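Local coordinates for arginine kinase (PDB 4RF6), which catalyses the reversible transfer of a phosphate group from ATP to L-arginine, using two phosphagen kinase units joined in tandem within one chain, at residues K293-F303 with L358-K369; Y452-S460 with Q619-L627. All blocks are in the same frame, centred on the assembly; numbering follows the deposited sequence.

Contact 1: residues K293-F303 with L358-K369; sequences KIPHAKEHPDF and LMELEKEAIAKK
A His-carboxylate hydrogen bond between His296 and Glu362 ties the short, weakly bonded helix 295-298, which follows strand 286-293 of the catalytic-domain sheet, to the long helix 344-370 near the end of the first phosphagen kinase repeat. Glu362 sets its carboxylate at the start of the shorter helix. Its OE1 accepts the backbone N-H of Ala297 at 3.1 Å, nearly in line with the C-O bond, and more weakly that of His296. The other oxygen, OE2, meets the edge of the His296 imidazole, where ND1 donates a very short hydrogen bond; the modelled 2.4 Å separation is doubtful as an exact length. Ring and carboxylate planes are 41° apart. Glu362 CG lies anti to the backbone N (chi1 -171°), and a bend at chi2 (69°) turns the carboxylate back to this site.

The His296 side chain is a knob seated among Glu362, Ala365, Ile366 and Lys369. Its CB rests on Ala365 CB at 3.6 Å, while a second ring nitrogen, NE2, receives a weak hydrogen bond from Lys369 NZ across 3.4 Å. Next along, Ala297 CB packs on Leu361 CB at 3.7 Å. The CD2 methyl of Leu361 sits over the centre of the His300 ring in a CH-pi contact, 3.9 Å from the centroid, with Pro301 CD on the opposite face. At the other end of the contact, Leu358 sends its two methyls apart: CD2 reaches Phe303 CE1 at 3.6 Å, and CD1 meets Ile294 CD1. Ile306 and Leu307 of helix 303-310 also touch Leu358.

One carboxylate thus serves two backbone amides and an imidazole. The ring edge and the N-H groups of Ala297 and, weakly, His296 all face it, which would probably favour its negative charge.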
loop_
_atom_site.group_PDB
_atom_site.type_symbol
_atom_site.label_atom_id
_atom_site.label_comp_id
_atom_site.label_asym_id
_atom_site.label_seq_id
_atom_site.Cartn_x
_atom_site.Cartn_y
_atom_site.Cartn_z
ATOM N N LYS A 293 9.150 8.738 4.415
ATOM C CA LYS A 293 8.991 10.160 4.129
ATOM C C LYS A 293 9.728 10.989 5.168
ATOM O O LYS A 293 9.270 11.127 6.306
ATOM C CB LYS A 293 7.510 10.535 4.124
ATOM C CG LYS A 293 7.223 11.999 3.829
ATOM C CD LYS A 293 5.797 12.156 3.323
ATOM C CE LYS A 293 5.526 13.553 2.777
ATOM N NZ LYS A 293 5.454 14.590 3.842
ATOM N N ILE A 294 10.876 11.531 4.775
ATOM C CA ILE A 294 11.723 12.287 5.693
ATOM C C ILE A 294 12.280 13.588 5.083
ATOM O O ILE A 294 13.496 13.787 5.047
ATOM C CB ILE A 294 12.882 11.402 6.215
ATOM C CG1 ILE A 294 13.544 10.651 5.057
ATOM C CG2 ILE A 294 12.379 10.397 7.252
ATOM C CD1 ILE A 294 14.739 9.791 5.470
ATOM N N PRO A 295 11.389 14.493 4.622
ATOM C CA PRO A 295 11.914 15.714 3.993
ATOM C C PRO A 295 12.645 16.630 4.979
ATOM O O PRO A 295 13.514 17.396 4.562
ATOM C CB PRO A 295 10.654 16.405 3.455
ATOM C CG PRO A 295 9.552 15.910 4.312
ATOM C CD PRO A 295 9.913 14.488 4.663
ATOM N N HIS A 296 12.304 16.547 6.261
ATOM C CA HIS A 296 12.962 17.363 7.276
ATOM C C HIS A 296 14.340 16.816 7.646
ATOM O O HIS A 296 15.309 17.568 7.754
ATOM C CB HIS A 296 12.099 17.462 8.539
ATOM C CG HIS A 296 10.789 18.154 8.332
ATOM N ND1 HIS A 296 9.593 17.473 8.253
ATOM C CD2 HIS A 296 10.485 19.467 8.196
ATOM C CE1 HIS A 296 8.609 18.337 8.076
ATOM N NE2 HIS A 296 9.124 19.553 8.038
ATOM N N ALA A 297 14.418 15.504 7.850
ATOM C CA ALA A 297 15.671 14.857 8.225
ATOM C C ALA A 297 16.733 15.032 7.135
ATOM O O ALA A 297 17.933 15.043 7.419
ATOM C CB ALA A 297 15.442 13.378 8.523
ATOM N N LYS A 298 16.274 15.170 5.894
ATOM C CA LYS A 298 17.147 15.374 4.738
ATOM C C LYS A 298 17.977 16.654 4.863
ATOM O O LYS A 298 19.139 16.703 4.448
ATOM C CB LYS A 298 16.300 15.412 3.461
ATOM C CG LYS A 298 17.068 15.715 2.176
ATOM C CD LYS A 298 18.246 14.768 1.974
ATOM C CE LYS A 298 18.863 14.932 0.588
ATOM N NZ LYS A 298 19.013 16.365 0.203
ATOM N N GLU A 299 17.373 17.684 5.451
ATOM C CA GLU A 299 18.014 18.988 5.598
ATOM C C GLU A 299 18.786 19.114 6.915
ATOM O O GLU A 299 19.380 20.157 7.194
ATOM C CB GLU A 299 16.971 20.105 5.494
ATOM C CG GLU A 299 15.947 19.911 4.373
ATOM C CD GLU A 299 16.582 19.864 2.992
ATOM O OE1 GLU A 299 17.639 20.501 2.801
ATOM O OE2 GLU A 299 16.024 19.191 2.098
ATOM N N HIS A 300 18.777 18.055 7.719
ATOM C CA HIS A 300 19.519 18.044 8.979
ATOM C C HIS A 300 21.000 17.804 8.693
ATOM O O HIS A 300 21.345 17.057 7.776
ATOM C CB HIS A 300 18.969 16.960 9.910
ATOM C CG HIS A 300 19.377 17.117 11.344
ATOM N ND1 HIS A 300 20.477 16.484 11.882
ATOM C CD2 HIS A 300 18.817 17.820 12.358
ATOM C CE1 HIS A 300 20.582 16.795 13.162
ATOM N NE2 HIS A 300 19.588 17.606 13.476
ATOM N N PRO A 301 21.886 18.447 9.470
ATOM C CA PRO A 301 23.326 18.316 9.217
ATOM C C PRO A 301 23.902 16.968 9.661
ATOM O O PRO A 301 25.082 16.697 9.426
ATOM C CB PRO A 301 23.933 19.460 10.041
ATOM C CG PRO A 301 22.936 19.736 11.107
ATOM C CD PRO A 301 21.590 19.456 10.503
ATOM N N ASP A 302 23.072 16.139 10.287
ATOM C CA ASP A 302 23.490 14.813 10.725
ATOM C C ASP A 302 22.920 13.736 9.803
ATOM O O ASP A 302 23.035 12.543 10.087
ATOM C CB ASP A 302 23.047 14.555 12.167
ATOM C CG ASP A 302 23.818 15.389 13.179
ATOM O OD1 ASP A 302 24.528 16.329 12.765
ATOM O OD2 ASP A 302 23.707 15.103 14.391
ATOM N N PHE A 303 22.315 14.166 8.697
ATOM C CA PHE A 303 21.709 13.246 7.734
ATOM C C PHE A 303 22.728 12.289 7.113
ATOM O O PHE A 303 22.580 11.069 7.215
ATOM C CB PHE A 303 20.979 14.016 6.628
ATOM C CG PHE A 303 20.186 13.134 5.705
ATOM C CD1 PHE A 303 19.016 12.533 6.144
ATOM C CD2 PHE A 303 20.608 12.900 4.403
ATOM C CE1 PHE A 303 18.278 11.720 5.310
ATOM C CE2 PHE A 303 19.875 12.083 3.557
ATOM C CZ PHE A 303 18.709 11.493 4.012
ATOM N N LEU A 358 16.836 8.066 11.388
ATOM C CA LEU A 358 16.280 8.998 10.408
ATOM C C LEU A 358 14.845 9.384 10.757
ATOM O O LEU A 358 14.441 10.536 10.566
ATOM C CB LEU A 358 16.324 8.401 8.996
ATOM C CG LEU A 358 17.689 8.147 8.352
ATOM C CD1 LEU A 358 17.552 7.364 7.063
ATOM C CD2 LEU A 358 18.411 9.455 8.083
ATOM N N MET A 359 14.074 8.423 11.258
ATOM C CA MET A 359 12.691 8.691 11.639
ATOM C C MET A 359 12.621 9.607 12.864
ATOM O O MET A 359 11.817 10.538 12.904
ATOM C CB MET A 359 11.914 7.389 11.883
ATOM C CG MET A 359 10.417 7.600 12.097
ATOM S SD MET A 359 9.465 6.061 12.130
ATOM C CE MET A 359 9.804 5.492 13.795
ATOM N N GLU A 360 13.473 9.355 13.855
ATOM C CA GLU A 360 13.508 10.189 15.055
ATOM C C GLU A 360 13.902 11.634 14.748
ATOM O O GLU A 360 13.474 12.565 15.437
ATOM C CB GLU A 360 14.434 9.581 16.111
ATOM C CG GLU A 360 13.864 8.335 16.779
ATOM C CD GLU A 360 12.651 8.638 17.647
ATOM O OE1 GLU A 360 12.577 9.759 18.195
ATOM O OE2 GLU A 360 11.771 7.758 17.780
ATOM N N LEU A 361 14.708 11.813 13.704
ATOM C CA LEU A 361 15.053 13.143 13.207
ATOM C C LEU A 361 13.825 13.858 12.647
ATOM O O LEU A 361 13.579 15.025 12.959
ATOM C CB LEU A 361 16.121 13.057 12.114
ATOM C CG LEU A 361 17.601 12.936 12.472
ATOM C CD1 LEU A 361 18.446 13.185 11.229
ATOM C CD2 LEU A 361 17.991 13.902 13.589
ATOM N N GLU A 362 13.069 13.157 11.804
ATOM C CA GLU A 362 11.832 13.698 11.248
ATOM C C GLU A 362 10.851 14.049 12.370
ATOM O O GLU A 362 10.205 15.100 12.339
ATOM C CB GLU A 362 11.197 12.694 10.277
ATOM C CG GLU A 362 10.011 13.239 9.479
ATOM C CD GLU A 362 10.424 14.279 8.458
ATOM O OE1 GLU A 362 11.618 14.310 8.098
ATOM O OE2 GLU A 362 9.557 15.065 8.017
ATOM N N LYS A 363 10.758 13.172 13.366
ATOM C CA LYS A 363 9.837 13.374 14.486
ATOM C C LYS A 363 10.212 14.579 15.355
ATOM O O LYS A 363 9.332 15.311 15.828
ATOM C CB LYS A 363 9.742 12.105 15.339
ATOM C CG LYS A 363 8.924 10.993 14.703
ATOM C CD LYS A 363 9.241 9.629 15.305
ATOM C CE LYS A 363 8.867 9.556 16.776
ATOM N NZ LYS A 363 9.066 8.182 17.325
ATOM N N GLU A 364 11.512 14.773 15.571
ATOM C CA GLU A 364 12.010 15.918 16.334
ATOM C C GLU A 364 11.620 17.205 15.633
ATOM O O GLU A 364 11.167 18.156 16.259
ATOM C CB GLU A 364 13.537 15.876 16.451
ATOM C CG GLU A 364 14.105 14.923 17.494
ATOM C CD GLU A 364 15.624 14.962 17.522
ATOM O OE1 GLU A 364 16.195 15.957 17.027
ATOM O OE2 GLU A 364 16.244 14.000 18.022
ATOM N N ALA A 365 11.811 17.221 14.320
ATOM C CA ALA A 365 11.512 18.393 13.508
ATOM C C ALA A 365 10.027 18.726 13.558
ATOM O O ALA A 365 9.641 19.897 13.637
ATOM C CB ALA A 365 11.951 18.162 12.080
ATOM N N ILE A 366 9.198 17.686 13.509
ATOM C CA ILE A 366 7.746 17.845 13.514
ATOM C C ILE A 366 7.181 18.233 14.890
ATOM O O ILE A 366 6.351 19.133 14.988
ATOM C CB ILE A 366 7.055 16.587 12.928
ATOM C CG1 ILE A 366 7.282 16.535 11.413
ATOM C CG2 ILE A 366 5.563 16.581 13.248
ATOM C CD1 ILE A 366 7.068 15.175 10.792
ATOM N N ALA A 367 7.638 17.566 15.948
ATOM C CA ALA A 367 7.206 17.902 17.308
ATOM C C ALA A 367 7.566 19.348 17.651
ATOM O O ALA A 367 6.843 20.028 18.387
ATOM C CB ALA A 367 7.817 16.940 18.323
ATOM N N LYS A 368 8.690 19.814 17.114
ATOM C CA LYS A 368 9.127 21.188 17.326
ATOM C C LYS A 368 8.145 22.183 16.705
ATOM O O LYS A 368 7.725 23.146 17.348
ATOM C CB LYS A 368 10.521 21.407 16.735
ATOM C CG LYS A 368 11.112 22.755 17.104
ATOM C CD LYS A 368 12.169 23.207 16.113
ATOM C CE LYS A 368 12.652 24.612 16.452
ATOM N NZ LYS A 368 13.716 25.088 15.523
ATOM N N LYS A 369 7.787 21.944 15.446
ATOM C CA LYS A 369 6.879 22.822 14.710
ATOM C C LYS A 369 5.440 22.732 15.239
ATOM O O LYS A 369 4.666 23.691 15.144
ATOM C CB LYS A 369 6.953 22.499 13.211
ATOM C CG LYS A 369 5.878 23.132 12.330
ATOM C CD LYS A 369 6.402 23.401 10.911
ATOM C CE LYS A 369 7.512 22.420 10.513
ATOM N NZ LYS A 369 7.942 22.522 9.082
#

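Contact 2: residues Y452-S460 with Q619-L627; sequences YKLANKHTS and QHTDAHGYL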
loop_
_atom_site.group_PDB
_atom_site.type_symbol
_atom_site.label_atom_id
_atom_site.label_comp_id
_atom_site.label_asym_id
_atom_site.label_seq_id
_atom_site.Cartn_x
_atom_site.Cartn_y
_atom_site.Cartn_z
ATOM N N TYR A 452 -28.597 21.153 17.708
ATOM C CA TYR A 452 -28.306 20.065 18.654
ATOM C C TYR A 452 -27.353 20.458 19.784
ATOM O O TYR A 452 -26.348 21.157 19.566
ATOM C CB TYR A 452 -27.756 18.836 17.918
ATOM C CG TYR A 452 -27.404 17.667 18.820
ATOM C CD1 TYR A 452 -28.394 16.827 19.311
ATOM C CD2 TYR A 452 -26.083 17.401 19.165
ATOM C CE1 TYR A 452 -28.094 15.764 20.118
ATOM C CE2 TYR A 452 -25.760 16.328 19.981
ATOM C CZ TYR A 452 -26.779 15.516 20.452
ATOM O OH TYR A 452 -26.502 14.447 21.263
ATOM N N LYS A 453 -27.679 20.012 20.998
ATOM C CA LYS A 453 -26.781 20.165 22.137
ATOM C C LYS A 453 -26.379 18.779 22.621
ATOM O O LYS A 453 -27.227 17.896 22.735
ATOM C CB LYS A 453 -27.453 20.924 23.283
ATOM C CG LYS A 453 -28.168 22.198 22.878
ATOM C CD LYS A 453 -27.226 23.202 22.229
ATOM C CE LYS A 453 -28.011 24.406 21.697
ATOM N NZ LYS A 453 -27.133 25.414 21.040
ATOM N N LEU A 454 -25.091 18.585 22.893
ATOM C CA LEU A 454 -24.586 17.286 23.344
ATOM C C LEU A 454 -25.255 16.820 24.635
ATOM O O LEU A 454 -25.373 15.620 24.880
ATOM C CB LEU A 454 -23.062 17.330 23.504
ATOM C CG LEU A 454 -22.312 17.396 22.174
ATOM C CD1 LEU A 454 -20.970 18.084 22.321
ATOM C CD2 LEU A 454 -22.123 16.004 21.588
ATOM N N ALA A 455 -25.690 17.772 25.455
ATOM C CA ALA A 455 -26.438 17.458 26.672
ATOM C C ALA A 455 -27.757 16.737 26.361
ATOM O O ALA A 455 -28.226 15.926 27.159
ATOM C CB ALA A 455 -26.697 18.713 27.471
ATOM N N ASN A 456 -28.355 17.030 25.209
ATOM C CA ASN A 456 -29.596 16.360 24.800
ATOM C C ASN A 456 -29.406 14.869 24.596
ATOM O O ASN A 456 -30.327 14.069 24.812
ATOM C CB ASN A 456 -30.118 16.909 23.471
ATOM C CG ASN A 456 -30.421 18.389 23.511
ATOM O OD1 ASN A 456 -30.542 19.030 22.464
ATOM N ND2 ASN A 456 -30.549 18.940 24.705
ATOM N N LYS A 457 -28.214 14.517 24.124
ATOM C CA LYS A 457 -27.896 13.153 23.712
ATOM C C LYS A 457 -28.734 12.691 22.520
ATOM O O LYS A 457 -29.684 13.361 22.106
ATOM C CB LYS A 457 -27.948 12.190 24.898
ATOM C CG LYS A 457 -26.870 12.546 25.924
ATOM C CD LYS A 457 -26.934 11.705 27.173
ATOM C CE LYS A 457 -25.698 11.973 28.025
ATOM N NZ LYS A 457 -25.602 11.043 29.180
ATOM N N HIS A 458 -28.360 11.544 21.965
ATOM C CA HIS A 458 -28.877 11.109 20.682
ATOM C C HIS A 458 -29.451 9.703 20.806
ATOM O O HIS A 458 -28.903 8.866 21.528
ATOM C CB HIS A 458 -27.727 11.121 19.671
ATOM C CG HIS A 458 -28.109 10.638 18.308
ATOM N ND1 HIS A 458 -28.599 11.480 17.331
ATOM C CD2 HIS A 458 -28.051 9.405 17.753
ATOM C CE1 HIS A 458 -28.842 10.780 16.236
ATOM N NE2 HIS A 458 -28.516 9.520 16.464
ATOM N N THR A 459 -30.546 9.444 20.100
ATOM C CA THR A 459 -31.146 8.114 20.079
ATOM C C THR A 459 -31.073 7.475 18.687
ATOM O O THR A 459 -31.639 8.002 17.731
ATOM C CB THR A 459 -32.619 8.178 20.522
ATOM O OG1 THR A 459 -32.695 8.759 21.834
ATOM C CG2 THR A 459 -33.244 6.787 20.530
ATOM N N SER A 460 -30.394 6.335 18.570
ATOM C CA SER A 460 -30.351 5.608 17.301
ATOM C C SER A 460 -31.552 4.667 17.214
ATOM O O SER A 460 -32.007 4.151 18.236
ATOM C CB SER A 460 -29.047 4.814 17.174
ATOM O OG SER A 460 -27.913 5.645 17.342
ATOM N N GLN A 619 -18.956 1.865 16.348
ATOM C CA GLN A 619 -18.529 2.898 17.287
ATOM C C GLN A 619 -19.681 3.879 17.508
ATOM O O GLN A 619 -20.272 4.391 16.547
ATOM C CB GLN A 619 -17.290 3.621 16.760
ATOM C CG GLN A 619 -16.116 2.671 16.498
ATOM C CD GLN A 619 -14.841 3.384 16.095
ATOM O OE1 GLN A 619 -14.537 4.475 16.587
ATOM N NE2 GLN A 619 -14.080 2.762 15.200
ATOM N N HIS A 620 -19.993 4.143 18.772
ATOM C CA HIS A 620 -21.240 4.821 19.124
ATOM C C HIS A 620 -21.124 5.368 20.543
ATOM O O HIS A 620 -20.567 4.705 21.416
ATOM C CB HIS A 620 -22.377 3.792 19.051
ATOM C CG HIS A 620 -23.747 4.356 19.275
ATOM N ND1 HIS A 620 -24.321 4.448 20.526
ATOM C CD2 HIS A 620 -24.676 4.813 18.401
ATOM C CE1 HIS A 620 -25.536 4.958 20.415
ATOM N NE2 HIS A 620 -25.777 5.185 19.135
ATOM N N THR A 621 -21.616 6.584 20.771
ATOM C CA THR A 621 -21.779 7.094 22.137
ATOM C C THR A 621 -23.183 7.660 22.296
ATOM O O THR A 621 -23.859 7.923 21.298
ATOM C CB THR A 621 -20.751 8.192 22.501
ATOM O OG1 THR A 621 -21.023 9.381 21.747
ATOM C CG2 THR A 621 -19.331 7.720 22.233
ATOM N N ASP A 622 -23.619 7.864 23.536
ATOM C CA ASP A 622 -24.930 8.465 23.767
ATOM C C ASP A 622 -24.975 9.910 23.275
ATOM O O ASP A 622 -25.984 10.364 22.753
ATOM C CB ASP A 622 -25.312 8.418 25.252
ATOM C CG ASP A 622 -25.586 7.011 25.749
ATOM O OD1 ASP A 622 -25.796 6.107 24.910
ATOM O OD2 ASP A 622 -25.593 6.818 26.987
ATOM N N ALA A 623 -23.874 10.634 23.445
ATOM C CA ALA A 623 -23.842 12.054 23.089
ATOM C C ALA A 623 -23.661 12.315 21.586
ATOM O O ALA A 623 -24.210 13.286 21.056
ATOM C CB ALA A 623 -22.769 12.769 23.873
ATOM N N HIS A 624 -22.880 11.468 20.911
ATOM C CA HIS A 624 -22.538 11.688 19.499
ATOM C C HIS A 624 -23.229 10.751 18.505
ATOM O O HIS A 624 -23.093 10.921 17.284
ATOM C CB HIS A 624 -21.023 11.557 19.285
ATOM C CG HIS A 624 -20.195 12.401 20.205
ATOM N ND1 HIS A 624 -19.821 11.980 21.465
ATOM C CD2 HIS A 624 -19.649 13.629 20.038
ATOM C CE1 HIS A 624 -19.086 12.919 22.037
ATOM N NE2 HIS A 624 -18.965 13.927 21.193
ATOM N N GLY A 625 -23.948 9.750 19.002
ATOM C CA GLY A 625 -24.498 8.737 18.117
ATOM C C GLY A 625 -23.368 7.942 17.487
ATOM O O GLY A 625 -22.332 7.732 18.122
ATOM N N TYR A 626 -23.541 7.499 16.245
ATOM C CA TYR A 626 -22.462 6.759 15.591
ATOM C C TYR A 626 -21.273 7.661 15.303
ATOM O O TYR A 626 -21.424 8.776 14.790
ATOM C CB TYR A 626 -22.949 6.038 14.330
ATOM C CG TYR A 626 -23.958 4.963 14.664
ATOM C CD1 TYR A 626 -23.552 3.743 15.195
ATOM C CD2 TYR A 626 -25.315 5.181 14.479
ATOM C CE1 TYR A 626 -24.472 2.766 15.521
ATOM C CE2 TYR A 626 -26.236 4.217 14.793
ATOM C CZ TYR A 626 -25.812 3.012 15.316
ATOM O OH TYR A 626 -26.742 2.045 15.637
ATOM N N LEU A 627 -20.089 7.175 15.659
ATOM C CA LEU A 627 -18.871 7.967 15.552
ATOM C C LEU A 627 -18.262 7.912 14.166
ATOM O O LEU A 627 -18.342 6.897 13.464
ATOM C CB LEU A 627 -17.841 7.508 16.580
ATOM C CG LEU A 627 -18.283 7.690 18.026
ATOM C CD1 LEU A 627 -17.203 7.209 18.966
ATOM C CD2 LEU A 627 -18.586 9.149 18.291
#
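One face of the His624 ring takes the CD2 methyl of Leu454, a CH-pi contact 4.0 Å from the centroid; Thr621 OG1 lies in plane at the ring's edge, where it and His624 ND1 share a hydrogen bond that either could donate. His620 has Ser460 OG at its edge, accepting a hydrogen bond from NE2 at 2.8 Å with the oxygen only 11° out of the ring plane. The same histidine directs CD2 over the centre of one face of Tyr626, whose ring also forms a cation-pi pair with Arg488. Ser460 OG approaches Tyr626 CE2 to 3.4 Å as well.

All three rings belong to a small antiparallel beta hairpin, strands 620-621 and 625-626, which packs against the loop running from helix 438-448 to strand 479-488 in the second kinase repeat. Carbonyls of the hairpin turn bind that loop twice. Asp622 O accepts the backbone N-H of His458 at 2.8 Å, whereas Ala623 O is met at 2.6 Å by the hydroxyl OH of Tyr452, tilted 27° from the carbonyl plane. Tyr452 reaches the turn because its ring is swung away from its own backbone nitrogen (chi1 179°). Gly625, which lacks a side chain, admits His458 CD2 to 3.6 Å from its CA; the ND1 of that histidine is bonded by the backbone N of Gly693. The aliphatic part of Lys457 passes obliquely across Asp622, Lys457 CD 4.1 Å from Asp622 CB.

Overall arrangement
The two contacts occur in series along the chain, one in each repeat of the tandem enzyme: contact 1 closes before contact 2 opens. Their centres are 40 Å apart and their nearest atoms about 24 Å, so they do not touch. Each repeat has its own eight-stranded antiparallel sheet with the same strand order. Contact 1 joins the region just beyond strand 286-293 to helix 344-370, whose end is close to the boundary with the second repeat. Contact 2 lies in that second repeat, where the loop between helix 438-448 and strand 479-488 meets a separate two-stranded hairpin. Each contact works within its own unit, and the two do not occupy equivalent positions.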